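Local coordinates for CELL WALL surface anchor family protein (Streptococcus pneumoniae, PDB 2X9X) that builds the shaft of the pneumococcal pilus as its repeating backbone subunit, probably supporting bacterial adhesion to host surfaces, at residues 265-270 with 415-420; 284-289 with 405-410; 294-299 with 367-372; 377-382 with 425-430. The protein carries 1 engineered substitution. One frame throughout, in Å; residues are numbered along the deposited sequence.

Contact 1 of 4, residues 265-270 with 415-420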
loop_
_atom_site.group_PDB
_atom_site.type_symbol
_atom_site.label_atom_id
_atom_site.label_comp_id
_atom_site.label_asym_id
_atom_site.label_seq_id
_atom_site.Cartn_x
_atom_site.Cartn_y
_atom_site.Cartn_z
ATOM N N GLY A 265 2.865 -5.003 -12.957
ATOM C CA GLY A 265 1.920 -5.811 -13.706
ATOM C C GLY A 265 2.091 -5.718 -15.210
ATOM O O GLY A 265 3.009 -5.057 -15.703
ATOM N N LYS A 266 1.198 -6.378 -15.945
ATOM C CA LYS A 266 1.277 -6.399 -17.402
ATOM C C LYS A 266 -0.107 -6.563 -18.018
ATOM O O LYS A 266 -0.945 -7.295 -17.484
ATOM C CB LYS A 266 2.187 -7.546 -17.860
ATOM C CG LYS A 266 2.655 -7.439 -19.307
ATOM C CD LYS A 266 3.680 -6.325 -19.464
ATOM C CE LYS A 266 4.135 -6.171 -20.906
ATOM N NZ LYS A 266 3.051 -5.624 -21.788
ATOM N N LYS A 267 -0.332 -5.884 -19.144
ATOM C CA LYS A 267 -1.578 -5.976 -19.904
ATOM C C LYS A 267 -1.339 -6.689 -21.233
ATOM O O LYS A 267 -0.253 -6.582 -21.815
ATOM C CB LYS A 267 -2.132 -4.582 -20.190
ATOM C CG LYS A 267 -2.490 -3.777 -18.959
ATOM C CD LYS A 267 -2.739 -2.317 -19.328
ATOM C CE LYS A 267 -3.127 -1.493 -18.115
ATOM N NZ LYS A 267 -2.942 -0.032 -18.363
ATOM N N PHE A 268 -2.356 -7.410 -21.704
ATOM C CA PHE A 268 -2.298 -8.150 -22.965
ATOM C C PHE A 268 -3.577 -7.957 -23.782
ATOM O O PHE A 268 -4.655 -7.750 -23.215
ATOM C CB PHE A 268 -2.141 -9.650 -22.698
ATOM C CG PHE A 268 -0.976 -10.002 -21.819
ATOM C CD1 PHE A 268 0.261 -10.292 -22.370
ATOM C CD2 PHE A 268 -1.122 -10.064 -20.443
ATOM C CE1 PHE A 268 1.339 -10.628 -21.561
ATOM C CE2 PHE A 268 -0.051 -10.399 -19.630
ATOM C CZ PHE A 268 1.179 -10.680 -20.192
ATOM N N VAL A 269 -3.460 -8.045 -25.108
ATOM C CA VAL A 269 -4.634 -8.116 -25.980
ATOM C C VAL A 269 -4.499 -9.282 -26.958
ATOM O O VAL A 269 -3.504 -9.393 -27.678
ATOM C CB VAL A 269 -4.867 -6.816 -26.789
ATOM C CG1 VAL A 269 -6.073 -6.977 -27.724
ATOM C CG2 VAL A 269 -5.059 -5.629 -25.861
ATOM N N LYS A 270 -5.502 -10.152 -26.964
ATOM C CA LYS A 270 -5.572 -11.265 -27.904
ATOM C C LYS A 270 -6.235 -10.836 -29.210
ATOM O O LYS A 270 -7.390 -10.397 -29.210
ATOM C CB LYS A 270 -6.366 -12.414 -27.290
ATOM C CG LYS A 270 -6.278 -13.708 -28.074
ATOM C CD LYS A 270 -4.886 -14.299 -27.951
ATOM C CE LYS A 270 -4.712 -15.485 -28.868
ATOM N NZ LYS A 270 -4.796 -15.059 -30.291
ATOM N N THR A 415 7.305 0.216 -15.167
ATOM C CA THR A 415 6.295 0.931 -15.951
ATOM C C THR A 415 5.594 0.065 -16.995
ATOM O O THR A 415 4.898 0.592 -17.858
ATOM C CB THR A 415 6.882 2.179 -16.654
ATOM O OG1 THR A 415 7.908 1.784 -17.574
ATOM C CG2 THR A 415 7.459 3.151 -15.638
ATOM N N SER A 416 5.753 -1.254 -16.914
ATOM C CA SER A 416 5.199 -2.142 -17.941
ATOM C C SER A 416 3.673 -2.143 -18.015
ATOM O O SER A 416 3.104 -2.418 -19.066
ATOM C CB SER A 416 5.731 -3.571 -17.798
ATOM O OG SER A 416 5.470 -4.098 -16.514
ATOM N N TYR A 417 3.014 -1.829 -16.907
ATOM C CA TYR A 417 1.556 -1.808 -16.872
ATOM C C TYR A 417 0.991 -0.546 -17.520
ATOM O O TYR A 417 -0.091 -0.575 -18.102
ATOM C CB TYR A 417 1.078 -1.902 -15.421
ATOM C CG TYR A 417 -0.410 -2.124 -15.200
ATOM C CD1 TYR A 417 -0.983 -3.387 -15.357
ATOM C CD2 TYR A 417 -1.232 -1.084 -14.774
ATOM C CE1 TYR A 417 -2.333 -3.601 -15.118
ATOM C CE2 TYR A 417 -2.586 -1.289 -14.534
ATOM C CZ TYR A 417 -3.132 -2.547 -14.712
ATOM O OH TYR A 417 -4.476 -2.754 -14.464
ATOM N N SER A 418 1.728 0.558 -17.427
ATOM C CA SER A 418 1.186 1.870 -17.795
ATOM C C SER A 418 1.782 2.489 -19.057
ATOM O O SER A 418 1.127 3.289 -19.737
ATOM C CB SER A 418 1.384 2.853 -16.641
ATOM O OG SER A 418 2.766 3.084 -16.423
ATOM N N ALA A 419 3.028 2.146 -19.358
ATOM C CA ALA A 419 3.754 2.828 -20.424
ATOM C C ALA A 419 3.183 2.550 -21.810
ATOM O O ALA A 419 2.701 1.453 -22.089
ATOM C CB ALA A 419 5.231 2.456 -20.382
ATOM N N THR A 420 3.238 3.550 -22.680
ATOM C CA THR A 420 3.010 3.293 -24.093
ATOM C C THR A 420 4.325 2.753 -24.659
ATOM O O THR A 420 5.240 2.431 -23.901
ATOM C CB THR A 420 2.513 4.551 -24.842
ATOM O OG1 THR A 420 2.191 4.208 -26.194
ATOM C CG2 THR A 420 3.559 5.657 -24.822
HETATM O O HOH W 1 4.254 -2.412 -13.802
HETATM O O HOH W 2 1.225 -3.827 -20.287
#
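On the strand that carries an intramolecular isopeptide bond, K270 NZ to N440 CG, residues G265, K266 and K267 fasten a loop through S416 and Y417. The K267 and Y417 side chains cross at about a right angle. K267 CE sits over the centre of the ring, 3.5 Å from the centroid, while NZ, 4.3 Å from that centroid, adds a cation-pi attraction over the same face. The chain is extended beyond CG, which carries K267 NZ past the ring to the backbone carbonyl of Y417, and NZ donates to Y417 O at 2.9 Å. At the ring edge, near its plane, the backbone N of K266 approaches Y417 CD1 to 3.7 Å. S416 OG reaches back to G265 O at 2.8 Å, a hydrogen bond whose proton has a second acceptor within range; OG also accepts from T413 N. One water links K267 N, K266 NZ and S416 O, and K266 NZ has a further partner in T436 OG1. A carbonyl and a ring face together would stabilise the positive charge of K267, consistent with a loop held in place here.

Contact 2 of 4, residues 284-289 with 405-410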
loop_
_atom_site.group_PDB
_atom_site.type_symbol
_atom_site.label_atom_id
_atom_site.label_comp_id
_atom_site.label_asym_id
_atom_site.label_seq_id
_atom_site.Cartn_x
_atom_site.Cartn_y
_atom_site.Cartn_z
ATOM N N VAL A 284 -1.879 -19.336 -18.969
ATOM C CA VAL A 284 -1.187 -19.375 -17.691
ATOM C C VAL A 284 0.169 -18.693 -17.853
ATOM O O VAL A 284 0.579 -18.368 -18.973
ATOM C CB VAL A 284 -1.008 -20.815 -17.166
ATOM C CG1 VAL A 284 -2.375 -21.449 -16.895
ATOM C CG2 VAL A 284 -0.197 -21.653 -18.151
ATOM N N ILE A 285 0.852 -18.459 -16.739
ATOM C CA ILE A 285 2.145 -17.787 -16.766
ATOM C C ILE A 285 3.266 -18.698 -16.268
ATOM O O ILE A 285 3.169 -19.292 -15.191
ATOM C CB ILE A 285 2.112 -16.492 -15.931
ATOM C CG1 ILE A 285 1.147 -15.487 -16.565
ATOM C CG2 ILE A 285 3.507 -15.894 -15.819
ATOM C CD1 ILE A 285 0.838 -14.289 -15.688
ATOM N N ALA A 286 4.326 -18.814 -17.068
ATOM C CA ALA A 286 5.476 -19.636 -16.707
ATOM C C ALA A 286 6.705 -18.769 -16.454
ATOM O O ALA A 286 6.787 -17.636 -16.941
ATOM C CB ALA A 286 5.763 -20.664 -17.795
ATOM N N ASN A 287 7.659 -19.304 -15.695
ATOM C CA ASN A 287 8.881 -18.571 -15.372
ATOM C C ASN A 287 10.065 -18.970 -16.257
ATOM O O ASN A 287 11.209 -18.619 -15.971
ATOM C CB ASN A 287 9.231 -18.707 -13.880
ATOM C CG ASN A 287 9.507 -20.145 -13.460
ATOM O OD1 ASN A 287 9.633 -21.041 -14.294
ATOM N ND2 ASN A 287 9.608 -20.366 -12.154
ATOM N N ALA A 288 9.782 -19.691 -17.337
ATOM C CA ALA A 288 10.820 -20.129 -18.268
ATOM C C ALA A 288 10.242 -20.279 -19.670
ATOM O O ALA A 288 9.022 -20.387 -19.833
ATOM C CB ALA A 288 11.440 -21.439 -17.800
ATOM N N ASP A 289 11.108 -20.291 -20.683
ATOM C CA ASP A 289 10.630 -20.393 -22.058
ATOM C C ASP A 289 10.188 -21.817 -22.397
ATOM O O ASP A 289 9.429 -22.033 -23.338
ATOM C CB ASP A 289 11.661 -19.859 -23.062
ATOM C CG ASP A 289 12.962 -20.646 -23.055
ATOM O OD1 ASP A 289 13.232 -21.373 -22.079
ATOM O OD2 ASP A 289 13.726 -20.519 -24.036
ATOM N N THR A 405 1.562 -22.827 -30.203
ATOM C CA THR A 405 2.513 -23.871 -29.833
ATOM C C THR A 405 3.685 -23.340 -29.010
ATOM O O THR A 405 4.324 -24.091 -28.272
ATOM C CB THR A 405 3.054 -24.614 -31.075
ATOM O OG1 THR A 405 3.713 -23.687 -31.947
ATOM C CG2 THR A 405 1.918 -25.288 -31.829
ATOM N N SER A 406 3.963 -22.045 -29.130
ATOM C CA SER A 406 5.099 -21.456 -28.431
ATOM C C SER A 406 4.634 -20.565 -27.291
ATOM O O SER A 406 3.545 -19.984 -27.345
ATOM C CB SER A 406 5.955 -20.640 -29.399
ATOM O OG SER A 406 6.300 -21.403 -30.542
ATOM N N ARG A 407 5.457 -20.461 -26.255
ATOM C CA ARG A 407 5.191 -19.508 -25.190
ATOM C C ARG A 407 5.528 -18.108 -25.687
ATOM O O ARG A 407 6.314 -17.941 -26.626
ATOM C CB ARG A 407 5.999 -19.857 -23.938
ATOM C CG ARG A 407 5.520 -21.129 -23.261
ATOM C CD ARG A 407 6.301 -21.430 -21.994
ATOM N NE ARG A 407 5.856 -22.678 -21.387
ATOM C CZ ARG A 407 6.494 -23.297 -20.400
ATOM N NH1 ARG A 407 7.613 -22.782 -19.909
ATOM N NH2 ARG A 407 6.016 -24.435 -19.911
ATOM N N GLN A 408 4.919 -17.096 -25.081
ATOM C CA GLN A 408 5.222 -15.729 -25.478
ATOM C C GLN A 408 5.867 -14.943 -24.352
ATOM O O GLN A 408 5.283 -14.759 -23.285
ATOM C CB GLN A 408 3.988 -14.995 -25.985
ATOM C CG GLN A 408 4.317 -13.598 -26.484
ATOM C CD GLN A 408 3.221 -13.007 -27.340
ATOM O OE1 GLN A 408 2.425 -13.730 -27.943
ATOM N NE2 GLN A 408 3.175 -11.682 -27.404
ATOM N N LYS A 409 7.082 -14.484 -24.616
ATOM C CA LYS A 409 7.870 -13.732 -23.656
ATOM C C LYS A 409 7.250 -12.367 -23.375
ATOM O O LYS A 409 6.763 -11.685 -24.287
ATOM C CB LYS A 409 9.287 -13.562 -24.204
ATOM C CG LYS A 409 10.262 -12.821 -23.307
ATOM C CD LYS A 409 11.600 -12.663 -24.033
ATOM C CE LYS A 409 12.675 -12.058 -23.153
ATOM N NZ LYS A 409 13.980 -11.992 -23.874
ATOM N N PHE A 410 7.246 -11.983 -22.104
ATOM C CA PHE A 410 6.936 -10.609 -21.729
ATOM C C PHE A 410 7.795 -10.138 -20.562
ATOM O O PHE A 410 8.270 -10.938 -19.752
ATOM C CB PHE A 410 5.436 -10.393 -21.467
ATOM C CG PHE A 410 4.885 -11.139 -20.273
ATOM C CD1 PHE A 410 4.746 -10.506 -19.045
ATOM C CD2 PHE A 410 4.446 -12.451 -20.396
ATOM C CE1 PHE A 410 4.209 -11.179 -17.951
ATOM C CE2 PHE A 410 3.910 -13.127 -19.313
ATOM C CZ PHE A 410 3.787 -12.488 -18.087
#
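R407 reaches out toward A286 and A288 as an almost straight arm, and its flat end is used in two different ways. The methyl of A286 stands over one face of the guanidinium, displaced toward the rim, with CB 3.5 Å from NH1. The carbonyl of A288, by contrast, lies at the edge: R407 NH1 donates to A288 O at 2.8 Å, with the oxygen only 11° out of the guanidinium plane. The bond is bent, 143° at the hydrogen, and the nitrogen stands well above the plane of the carbonyl it meets. Because CG lies anti to the carbonyl carbon (chi1 -69°) and the chain then runs extended to NE, the aliphatic part passes the backbone of D289, where R407 CD comes within 3.5 Å of D289 O. Strands 282-286 and 408-412 belong to one antiparallel four-stranded sheet but are separated in it by strand 388-394, so R407 reaches past the intervening strand to the end of strand 282-286 and the turn after it. E393 on that middle strand forms a salt bridge with R407 NE, and A291 O takes a second bond from NH1. On the interior side, I285 and F410 cross at about a right angle, CG2 of the isoleucine touching CZ of the ring at 4.1 Å. The same ring meets F268 edge-to-face, joining this sheet to the strand that carries K270.

Contact 3 of 4, residues 294-299 with 367-372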
loop_
_atom_site.group_PDB
_atom_site.type_symbol
_atom_site.label_atom_id
_atom_site.label_comp_id
_atom_site.label_asym_id
_atom_site.label_seq_id
_atom_site.Cartn_x
_atom_site.Cartn_y
_atom_site.Cartn_z
ATOM N N TYR A 294 4.812 -22.707 -13.015
ATOM C CA TYR A 294 3.674 -21.870 -13.359
ATOM C C TYR A 294 3.220 -21.050 -12.164
ATOM O O TYR A 294 3.320 -21.490 -11.014
ATOM C CB TYR A 294 2.529 -22.744 -13.867
ATOM C CG TYR A 294 2.948 -23.608 -15.028
ATOM C CD1 TYR A 294 2.810 -23.159 -16.336
ATOM C CD2 TYR A 294 3.510 -24.858 -14.818
ATOM C CE1 TYR A 294 3.207 -23.939 -17.403
ATOM C CE2 TYR A 294 3.911 -25.649 -15.880
ATOM C CZ TYR A 294 3.756 -25.182 -17.171
ATOM O OH TYR A 294 4.150 -25.957 -18.238
ATOM N N LEU A 295 2.720 -19.850 -12.441
ATOM C CA LEU A 295 2.302 -18.939 -11.384
ATOM C C LEU A 295 0.989 -19.393 -10.757
ATOM O O LEU A 295 -0.016 -19.543 -11.450
ATOM C CB LEU A 295 2.149 -17.519 -11.933
ATOM C CG LEU A 295 1.816 -16.431 -10.912
ATOM C CD1 LEU A 295 3.015 -16.161 -10.019
ATOM C CD2 LEU A 295 1.365 -15.155 -11.618
ATOM N N ALA A 296 1.010 -19.618 -9.448
ATOM C CA ALA A 296 -0.183 -20.027 -8.711
ATOM C C ALA A 296 -0.399 -19.138 -7.496
ATOM O O ALA A 296 0.558 -18.576 -6.947
ATOM C CB ALA A 296 -0.064 -21.489 -8.273
ATOM N N ARG A 297 -1.652 -19.001 -7.071
ATOM C CA ARG A 297 -1.914 -18.411 -5.762
ATOM C C ARG A 297 -1.568 -19.453 -4.701
ATOM O O ARG A 297 -1.729 -20.660 -4.917
ATOM C CB ARG A 297 -3.363 -17.904 -5.622
ATOM C CG ARG A 297 -4.464 -18.974 -5.662
ATOM C CD ARG A 297 -5.863 -18.326 -5.735
ATOM N NE ARG A 297 -5.980 -17.541 -6.959
ATOM C CZ ARG A 297 -6.418 -18.020 -8.118
ATOM N NH1 ARG A 297 -6.848 -19.276 -8.209
ATOM N NH2 ARG A 297 -6.442 -17.232 -9.183
ATOM N N LYS A 298 -1.057 -18.985 -3.571
ATOM C CA LYS A 298 -0.678 -19.878 -2.477
ATOM C C LYS A 298 -1.926 -20.389 -1.754
ATOM O O LYS A 298 -2.654 -19.616 -1.139
ATOM C CB LYS A 298 0.269 -19.162 -1.512
ATOM C CG LYS A 298 0.811 -20.046 -0.408
ATOM C CD LYS A 298 2.270 -19.735 -0.100
ATOM C CE LYS A 298 2.465 -18.296 0.327
ATOM N NZ LYS A 298 3.853 -18.075 0.835
ATOM N N ALA A 299 -2.165 -21.695 -1.843
ATOM C CA ALA A 299 -3.407 -22.300 -1.360
ATOM C C ALA A 299 -3.715 -22.034 0.112
ATOM O O ALA A 299 -4.874 -21.833 0.480
ATOM C CB ALA A 299 -3.410 -23.803 -1.638
ATOM N N GLU A 367 -4.852 -26.788 -9.275
ATOM C CA GLU A 367 -6.088 -26.012 -9.209
ATOM C C GLU A 367 -5.875 -24.541 -8.835
ATOM O O GLU A 367 -6.768 -23.710 -9.015
ATOM C CB GLU A 367 -7.092 -26.666 -8.253
ATOM C CG GLU A 367 -6.597 -26.823 -6.828
ATOM C CD GLU A 367 -7.633 -27.465 -5.921
ATOM O OE1 GLU A 367 -7.551 -27.261 -4.691
ATOM O OE2 GLU A 367 -8.529 -28.169 -6.436
ATOM N N ASN A 368 -4.691 -24.219 -8.324
ATOM C CA ASN A 368 -4.398 -22.858 -7.877
ATOM C C ASN A 368 -3.644 -22.010 -8.896
ATOM O O ASN A 368 -3.368 -20.834 -8.650
ATOM C CB ASN A 368 -3.632 -22.902 -6.559
ATOM C CG ASN A 368 -4.436 -23.540 -5.456
ATOM O OD1 ASN A 368 -5.480 -23.024 -5.065
ATOM N ND2 ASN A 368 -3.970 -24.681 -4.961
ATOM N N VAL A 369 -3.314 -22.607 -10.036
ATOM C CA VAL A 369 -2.608 -21.892 -11.090
ATOM C C VAL A 369 -3.488 -20.761 -11.599
ATOM O O VAL A 369 -4.683 -20.952 -11.841
ATOM C CB VAL A 369 -2.194 -22.836 -12.252
ATOM C CG1 VAL A 369 -1.698 -22.039 -13.456
ATOM C CG2 VAL A 369 -1.122 -23.814 -11.789
ATOM N N VAL A 370 -2.901 -19.577 -11.724
ATOM C CA VAL A 370 -3.626 -18.405 -12.192
ATOM C C VAL A 370 -3.957 -18.539 -13.677
ATOM O O VAL A 370 -3.067 -18.764 -14.505
ATOM C CB VAL A 370 -2.818 -17.109 -11.950
ATOM C CG1 VAL A 370 -3.572 -15.898 -12.478
ATOM C CG2 VAL A 370 -2.503 -16.940 -10.465
ATOM N N LYS A 371 -5.238 -18.406 -14.005
ATOM C CA LYS A 371 -5.692 -18.532 -15.385
ATOM C C LYS A 371 -6.316 -17.234 -15.884
ATOM O O LYS A 371 -7.315 -16.749 -15.338
ATOM C CB LYS A 371 -6.676 -19.696 -15.533
ATOM C CG LYS A 371 -7.132 -19.918 -16.962
ATOM C CD LYS A 371 -7.549 -21.352 -17.191
ATOM C CE LYS A 371 -6.354 -22.292 -17.079
ATOM N NZ LYS A 371 -6.767 -23.712 -17.219
ATOM N N LEU A 372 -5.717 -16.677 -16.930
ATOM C CA LEU A 372 -6.193 -15.429 -17.511
ATOM C C LEU A 372 -7.083 -15.739 -18.707
ATOM O O LEU A 372 -6.848 -16.714 -19.417
ATOM C CB LEU A 372 -5.009 -14.555 -17.924
ATOM C CG LEU A 372 -3.953 -14.368 -16.829
ATOM C CD1 LEU A 372 -2.797 -13.500 -17.329
ATOM C CD2 LEU A 372 -4.586 -13.775 -15.574
HETATM O O HOH W 3 -0.359 -18.854 -14.166
HETATM O O HOH W 4 -7.335 -18.158 -11.831
HETATM O O HOH W 5 -7.380 -21.286 -6.084
HETATM O O HOH W 6 -7.260 -20.632 -10.740
#
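Over one face of the R297 guanidinium lies the backbone oxygen of N368, 3.8 Å above the plane and offset toward the rim; the edges, in plane, belong to three waters. One of these connects NH2 to K371 N, another NH1 to V369 O, and the third NH1 to N368 OD1, so the loop is wired to the arginine largely through solvent. NE turns instead to N355 OD1. The amide plane of N368 stands 80° from the guanidinium plane, and its ND2 rests against the methyl of A299 at 3.5 Å. R297 can fold over the loop because CG sits between the backbone N and the carbonyl carbon (chi1 65°) and the chain bends again at chi3. The backbones are also tied directly: V370 N donates to L295 O at 2.9 Å, nearly straight and in the carbonyl plane, and R297 N donates to N368 O at 3.0 Å. A water donates to both L295 O and V370 O. The L295 and V370 side chains meet loosely, CG to CG2 at 4.4 Å. A296 and V369 thus form a non-hydrogen-bonded pair, their CA atoms 3.9 Å apart: a single antiparallel bridge on one side of strand 294-297, which pairs with strand 358-361 across a helical excursion, consistent with a helical insertion in a Cna-B-like, transthyretin-type domain.

Contact 4 of 4, residues 377-382 with 425-430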
loop_
_atom_site.group_PDB
_atom_site.type_symbol
_atom_site.label_atom_id
_atom_site.label_comp_id
_atom_site.label_asym_id
_atom_site.label_seq_id
_atom_site.Cartn_x
_atom_site.Cartn_y
_atom_site.Cartn_z
ATOM N N GLN A 377 -12.920 -7.576 -25.940
ATOM C CA GLN A 377 -11.954 -6.657 -26.526
ATOM C C GLN A 377 -10.564 -7.281 -26.508
ATOM O O GLN A 377 -9.558 -6.591 -26.694
ATOM C CB GLN A 377 -11.959 -5.330 -25.774
ATOM C CG GLN A 377 -13.341 -4.684 -25.715
ATOM C CD GLN A 377 -13.422 -3.553 -24.710
ATOM O OE1 GLN A 377 -14.354 -3.490 -23.904
ATOM N NE2 GLN A 377 -12.445 -2.655 -24.746
ATOM N N GLY A 378 -10.519 -8.593 -26.276
ATOM C CA GLY A 378 -9.277 -9.352 -26.282
ATOM C C GLY A 378 -8.409 -9.150 -25.052
ATOM O O GLY A 378 -7.298 -9.690 -24.969
ATOM N N ARG A 379 -8.917 -8.395 -24.080
ATOM C CA ARG A 379 -8.093 -7.949 -22.957
ATOM C C ARG A 379 -7.925 -8.981 -21.849
ATOM O O ARG A 379 -8.868 -9.679 -21.470
ATOM C CB ARG A 379 -8.661 -6.663 -22.347
ATOM C CG ARG A 379 -8.743 -5.492 -23.312
ATOM C CD ARG A 379 -9.402 -4.291 -22.655
ATOM N NE ARG A 379 -10.769 -4.584 -22.233
ATOM C CZ ARG A 379 -11.668 -3.656 -21.928
ATOM N NH1 ARG A 379 -12.891 -4.013 -21.556
ATOM N NH2 ARG A 379 -11.346 -2.372 -21.997
ATOM N N PHE A 380 -6.709 -9.052 -21.323
ATOM C CA PHE A 380 -6.459 -9.729 -20.059
ATOM C C PHE A 380 -5.210 -9.145 -19.409
ATOM O O PHE A 380 -4.403 -8.495 -20.074
ATOM C CB PHE A 380 -6.389 -11.259 -20.215
ATOM C CG PHE A 380 -5.355 -11.741 -21.192
ATOM C CD1 PHE A 380 -5.595 -11.695 -22.555
ATOM C CD2 PHE A 380 -4.162 -12.287 -20.744
ATOM C CE1 PHE A 380 -4.651 -12.154 -23.457
ATOM C CE2 PHE A 380 -3.209 -12.749 -21.641
ATOM C CZ PHE A 380 -3.459 -12.684 -23.003
ATOM N N GLU A 381 -5.063 -9.340 -18.102
ATOM C CA GLU A 381 -3.958 -8.707 -17.394
ATOM C C GLU A 381 -3.572 -9.450 -16.124
ATOM O O GLU A 381 -4.335 -10.279 -15.615
ATOM C CB GLU A 381 -4.297 -7.246 -17.066
ATOM C CG GLU A 381 -5.426 -7.080 -16.055
ATOM C CD GLU A 381 -5.699 -5.623 -15.728
ATOM O OE1 GLU A 381 -6.265 -4.909 -16.584
ATOM O OE2 GLU A 381 -5.352 -5.191 -14.610
ATOM N N ILE A 382 -2.383 -9.138 -15.618
ATOM C CA ILE A 382 -1.882 -9.709 -14.372
ATOM C C ILE A 382 -1.288 -8.597 -13.506
ATOM O O ILE A 382 -0.581 -7.711 -14.008
ATOM C CB ILE A 382 -0.831 -10.823 -14.636
ATOM C CG1 ILE A 382 -0.392 -11.489 -13.322
ATOM C CG2 ILE A 382 0.375 -10.276 -15.403
ATOM C CD1 ILE A 382 -1.465 -12.345 -12.679
ATOM N N GLU A 425 -2.895 -1.025 -28.200
ATOM C CA GLU A 425 -3.754 -0.379 -27.206
ATOM C C GLU A 425 -4.533 -1.424 -26.411
ATOM O O GLU A 425 -5.229 -2.252 -26.994
ATOM C CB GLU A 425 -4.757 0.556 -27.893
ATOM C CG GLU A 425 -4.156 1.816 -28.491
ATOM C CD GLU A 425 -5.108 2.514 -29.452
ATOM O OE1 GLU A 425 -5.921 1.820 -30.098
ATOM O OE2 GLU A 425 -5.038 3.758 -29.564
ATOM N N TYR A 426 -4.420 -1.393 -25.084
ATOM C CA TYR A 426 -5.241 -2.269 -24.251
ATOM C C TYR A 426 -6.708 -2.065 -24.609
ATOM O O TYR A 426 -7.441 -3.019 -24.874
ATOM C CB TYR A 426 -5.029 -1.941 -22.776
ATOM C CG TYR A 426 -5.513 -2.989 -21.802
ATOM C CD1 TYR A 426 -5.229 -4.339 -21.994
ATOM C CD2 TYR A 426 -6.214 -2.625 -20.656
ATOM C CE1 TYR A 426 -5.647 -5.297 -21.075
ATOM C CE2 TYR A 426 -6.633 -3.572 -19.740
ATOM C CZ TYR A 426 -6.349 -4.906 -19.954
ATOM O OH TYR A 426 -6.761 -5.848 -19.035
ATOM N N THR A 427 -7.132 -0.806 -24.614
ATOM C CA THR A 427 -8.485 -0.462 -25.020
ATOM C C THR A 427 -8.417 0.365 -26.295
ATOM O O THR A 427 -7.786 1.422 -26.327
ATOM C CB THR A 427 -9.234 0.302 -23.914
ATOM O OG1 THR A 427 -9.250 -0.489 -22.718
ATOM C CG2 THR A 427 -10.664 0.593 -24.334
ATOM N N ALA A 428 -9.048 -0.138 -27.350
ATOM C CA ALA A 428 -8.986 0.495 -28.662
ATOM C C ALA A 428 -9.369 1.969 -28.607
ATOM O O ALA A 428 -10.414 2.332 -28.056
ATOM C CB ALA A 428 -9.874 -0.251 -29.648
ATOM N N GLY A 429 -8.518 2.815 -29.183
ATOM C CA GLY A 429 -8.784 4.239 -29.261
ATOM C C GLY A 429 -8.187 5.048 -28.125
ATOM O O GLY A 429 -8.316 6.271 -28.093
ATOM N N SER A 430 -7.528 4.367 -27.192
ATOM C CA SER A 430 -6.965 5.027 -26.021
ATOM C C SER A 430 -5.826 5.971 -26.385
ATOM O O SER A 430 -5.549 6.927 -25.662
ATOM C CB SER A 430 -6.445 3.989 -25.032
ATOM O OG SER A 430 -5.264 3.389 -25.534
#
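Y426 and R379 make the close-packed half of this contact, while the turn beyond T427 is its exposed half. R379 crosses the tyrosine ring at about a right angle and lays its aliphatic carbons over one face: CD stands 3.9 Å from the centroid, almost on the ring normal, and CB touches CE1 at 3.5 Å. F380 O lies near the ring plane, 3.6 Å from CE1. A bend at chi3 (-61°) turns the guanidinium away from the ring toward T427, whose OG1 accepts from NH2 at 2.9 Å, within 2° of the guanidinium plane; NE is claimed by D375 in a salt bridge. Past the ring, Y426 OH approaches E381 OE1 at 2.7 Å in a weak hydrogen bond whose proton is not settled, while OE2 of the same carboxylate is bonded to Y417 OH, so one acid serves two tyrosines of the same long loop. On the solvent side, A428, G429 and S430 are exposed, and the loop holds its own shape: S430 N bonds to T427 O, and G429 N to E425 OE1 at 2.9 Å. Residues T427 to S430 form a type II beta turn with G429 at its third position, part of a loop folded over one face of strands 260-271 and 379-385 in a Cna-B-like domain.

How the contacts relate
From the N terminus, the chain passes through the preceding domains and enters strand 260-271, which opens contact 1. Strand 282-286 then opens contact 2, and 294-299 opens contact 3, which closes first, at 367-372, after two helices. Contact 3 sits within contact 2, and contact 2 within contact 1. Strand 379-385 opens contact 4 before 405-410 closes contact 2 and 415-420 closes contact 1; its own partner, 425-430, comes last, so contact 4 crosses both and follows contact 3 in series. Contacts 1 and 4 fasten one long loop to neighbouring strands of a sheet; contact 2 lies on another, whose strand 282-286 is bonded to strand 294-297 of contact 3. I382 of contact 4 packs against I285, L295 and V370.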